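Local coordinates for phosphoenolpyruvate-protein phosphotransferase (PDB 3CI6) that probably transfers the phosphoryl group of phosphoenolpyruvate to a protein histidine, the piece described here being its GAF domain, at residues B[37-42]-B[147-152]. Residues are numbered along the deposited sequence; the frame is centred on the assembly and turned at random.
Sequences ADAMKV and ESFLVT
Ala39 and Met40, in the last turn of helix 25-40, meet Phe149 and Leu150 of helix 144-167 through apolar side chains alone, a worked case of a small apolar contact near a helix end: four residues carry it. Ala39 CB rests 3.8 Å from Phe149 CZ, while Met40 CG lies 4.2 Å from Phe149 CE2, so that two successive residues share one end of the ring. Both come to it obliquely. Phe149 reaches them because its CG stands anti to the backbone N (chi1 171°), which carries the ring across the gap between backbones whose nearest CA atoms, those of Met40 and Phe149, are 9.7 Å apart. The Met40 chain runs on past the ring to Leu150, where Met40 SE (selenomethionine in this crystal) sits 4.0 Å from Leu150 CD2 and almost as near CD1, touching both branches of the isobutyl group.

Further out, Leu12 and Ile15 of helix 7-20 pack on Phe149, and Leu150 also touches Leu132 and Val134 of the sheet. Just past Met40, Lys41 is the first residue to leave helical geometry, and its positive phi (56°) turns the chain toward strand 44-51. Lys41 NZ folds back, donating to Asp38 O at 2.8 Å. It also forms a salt bridge with Asp38 OD1 (Lys41 NZ to Asp38 OD1 3.1 Å), approaching from above the carboxylate plane. On helix 144-167, Glu147 pairs with Arg13 of the second subunit. The arrangement belongs to the GAF fold: helices 25-40 and 144-167 pack on one face of its central antiparallel sheet, with helix 7-20 against them.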
ATOM      1  N   ALA B  37      11.961  -2.506  10.889  1.00  5.90           N
ATOM      2  CA  ALA B  37      12.733  -2.667  12.120  1.00  7.82           C
ATOM      3  C   ALA B  37      13.593  -1.443  12.402  1.00  7.53           C
ATOM      4  O   ALA B  37      13.728  -1.000  13.566  1.00  8.46           O
ATOM      5  CB  ALA B  37      13.608  -3.897  12.035  1.00  6.65           C
ATOM      6  N   ASP B  38      14.177  -0.871  11.346  1.00  8.21           N
ATOM      7  CA  ASP B  38      15.017   0.318  11.504  1.00  8.46           C
ATOM      8  C   ASP B  38      14.175   1.562  11.831  1.00  8.44           C
ATOM      9  O   ASP B  38      14.557   2.379  12.670  1.00 10.16           O
ATOM     10  CB  ASP B  38      15.833   0.552  10.243  1.00  9.00           C
ATOM     11  CG  ASP B  38      16.876   1.660  10.390  1.00 13.21           C
ATOM     12  OD1 ASP B  38      17.607   1.690  11.389  1.00 20.77           O
ATOM     13  OD2 ASP B  38      16.942   2.511   9.485  1.00 22.19           O
ATOM     14  N   ALA B  39      13.031   1.713  11.190  1.00  7.84           N
ATOM     15  CA  ALA B  39      12.213   2.908  11.376  1.00  8.14           C
ATOM     16  C   ALA B  39      11.590   2.969  12.750  1.00  8.17           C
ATOM     17  O   ALA B  39      11.388   4.052  13.299  1.00  8.91           O
ATOM     18  CB  ALA B  39      11.119   2.961  10.317  1.00  8.68           C
HETATM   19  N   MSE B  40      11.259   1.805  13.303  1.00  8.23           N
HETATM   20  CA  MSE B  40      10.664   1.710  14.627  1.00  7.79           C
HETATM   21  C   MSE B  40      11.671   1.415  15.751  1.00  6.71           C
HETATM   22  O   MSE B  40      11.348   1.595  16.926  1.00  7.92           O
HETATM   23  CB  MSE B  40       9.634   0.564  14.668  1.00  7.86           C
HETATM   24  CG  MSE B  40       8.528   0.679  13.685  1.00  7.91           C
HETATM   25 SE   MSE B  40       7.108  -0.654  13.913  0.80 12.74          SE
HETATM   26  CE  MSE B  40       6.538  -0.136  15.708  1.00 11.60           C
ATOM     27  N   LYS B  41      12.868   0.935  15.406  1.00  6.51           N
ATOM     28  CA  LYS B  41      13.850   0.474  16.378  1.00  7.16           C
ATOM     29  C   LYS B  41      13.258  -0.620  17.285  1.00  6.54           C
ATOM     30  O   LYS B  41      13.164  -0.481  18.507  1.00  8.20           O
ATOM     31  CB  LYS B  41      14.472   1.614  17.184  1.00  7.73           C
ATOM     32  CG  LYS B  41      15.188   2.645  16.301  1.00  9.09           C
ATOM     33  CD  LYS B  41      16.247   2.004  15.418  1.00 14.57           C
ATOM     34  CE  LYS B  41      17.270   3.009  14.912  1.00 18.07           C
ATOM     35  NZ  LYS B  41      16.826   3.687  13.667  1.00 21.64           N
ATOM     36  N   VAL B  42      12.863  -1.704  16.636  1.00  6.44           N
ATOM     37  CA  VAL B  42      12.304  -2.867  17.318  1.00  5.72           C
ATOM     38  C   VAL B  42      13.220  -4.066  17.135  1.00  6.25           C
ATOM     39  O   VAL B  42      14.018  -4.122  16.217  1.00  7.08           O
ATOM     40  CB  VAL B  42      10.865  -3.163  16.867  1.00  6.19           C
ATOM     41  CG1 VAL B  42       9.936  -2.001  17.307  1.00  8.44           C
ATOM     42  CG2 VAL B  42      10.782  -3.376  15.367  1.00  6.54           C
ATOM     43  N   GLU B 147       0.852   1.928  14.375  1.00  6.08           N
ATOM     44  CA  GLU B 147      -0.178   1.097  13.733  1.00  5.56           C
ATOM     45  C   GLU B 147      -0.489   1.592  12.316  1.00  5.17           C
ATOM     46  O   GLU B 147      -0.559   0.804  11.353  1.00  5.42           O
ATOM     47  CB  GLU B 147      -1.460   1.067  14.570  1.00  5.93           C
ATOM     48  CG  GLU B 147      -1.299   0.363  15.898  1.00  7.65           C
ATOM     49  CD  GLU B 147      -2.599   0.213  16.662  1.00  9.84           C
ATOM     50  OE1 GLU B 147      -3.675   0.605  16.175  1.00 14.41           O
ATOM     51  OE2 GLU B 147      -2.564  -0.386  17.772  1.00 12.07           O
ATOM     52  N   SER B 148      -0.657   2.905  12.171  1.00  5.50           N
ATOM     53  CA  SER B 148      -0.964   3.481  10.857  1.00  5.69           C
ATOM     54  C   SER B 148       0.127   3.233   9.837  1.00  6.27           C
ATOM     55  O   SER B 148      -0.164   2.910   8.695  1.00  5.37           O
ATOM     56  CB  SER B 148      -1.255   4.954  10.985  1.00  6.23           C
ATOM     57  OG  SER B 148      -2.416   5.211  11.715  1.00  7.60           O
ATOM     58  N   PHE B 149       1.383   3.391  10.240  1.00  5.51           N
ATOM     59  CA  PHE B 149       2.548   3.115   9.419  1.00  5.71           C
ATOM     60  C   PHE B 149       2.511   1.686   8.907  1.00  6.29           C
ATOM     61  O   PHE B 149       2.668   1.425   7.715  1.00  6.09           O
ATOM     62  CB  PHE B 149       3.787   3.404  10.293  1.00  6.23           C
ATOM     63  CG  PHE B 149       5.128   2.974   9.721  1.00  5.94           C
ATOM     64  CD1 PHE B 149       5.693   3.670   8.682  1.00  7.70           C
ATOM     65  CD2 PHE B 149       5.893   1.984  10.346  1.00  7.71           C
ATOM     66  CE1 PHE B 149       6.973   3.357   8.193  1.00  8.54           C
ATOM     67  CE2 PHE B 149       7.173   1.657   9.868  1.00  6.57           C
ATOM     68  CZ  PHE B 149       7.694   2.334   8.780  1.00  9.13           C
ATOM     69  N   LEU B 150       2.325   0.749   9.838  1.00  5.41           N
ATOM     70  CA  LEU B 150       2.346  -0.662   9.460  1.00  5.15           C
ATOM     71  C   LEU B 150       1.158  -1.021   8.602  1.00  4.97           C
ATOM     72  O   LEU B 150       1.293  -1.826   7.680  1.00  6.10           O
ATOM     73  CB  LEU B 150       2.397  -1.544  10.701  1.00  5.42           C
ATOM     74  CG  LEU B 150       3.662  -1.410  11.542  1.00  5.35           C
ATOM     75  CD1 LEU B 150       3.557  -2.284  12.790  1.00  8.05           C
ATOM     76  CD2 LEU B 150       4.918  -1.726  10.730  1.00  7.30           C
ATOM     77  N   VAL B 151      -0.037  -0.517   8.936  1.00  5.00           N
ATOM     78  CA  VAL B 151      -1.213  -0.785   8.085  1.00  4.87           C
ATOM     79  C   VAL B 151      -0.953  -0.357   6.638  1.00  5.01           C
ATOM     80  O   VAL B 151      -1.282  -1.071   5.682  1.00  5.60           O
ATOM     81  CB  VAL B 151      -2.490  -0.175   8.682  1.00  5.02           C
ATOM     82  CG1 VAL B 151      -3.654  -0.152   7.680  1.00  4.56           C
ATOM     83  CG2 VAL B 151      -2.866  -0.899   9.977  1.00  5.29           C
ATOM     84  N   THR B 152      -0.364   0.819   6.456  1.00  4.56           N
ATOM     85  CA  THR B 152      -0.127   1.346   5.119  1.00  5.57           C
ATOM     86  C   THR B 152       0.883   0.491   4.353  1.00  6.53           C
ATOM     87  O   THR B 152       0.635   0.121   3.195  1.00  7.08           O
ATOM     88  CB  THR B 152       0.291   2.816   5.204  1.00  5.62           C
ATOM     89  OG1 THR B 152      -0.735   3.568   5.891  1.00  6.49           O
ATOM     90  CG2 THR B 152       0.527   3.362   3.760  1.00  6.28           C
TER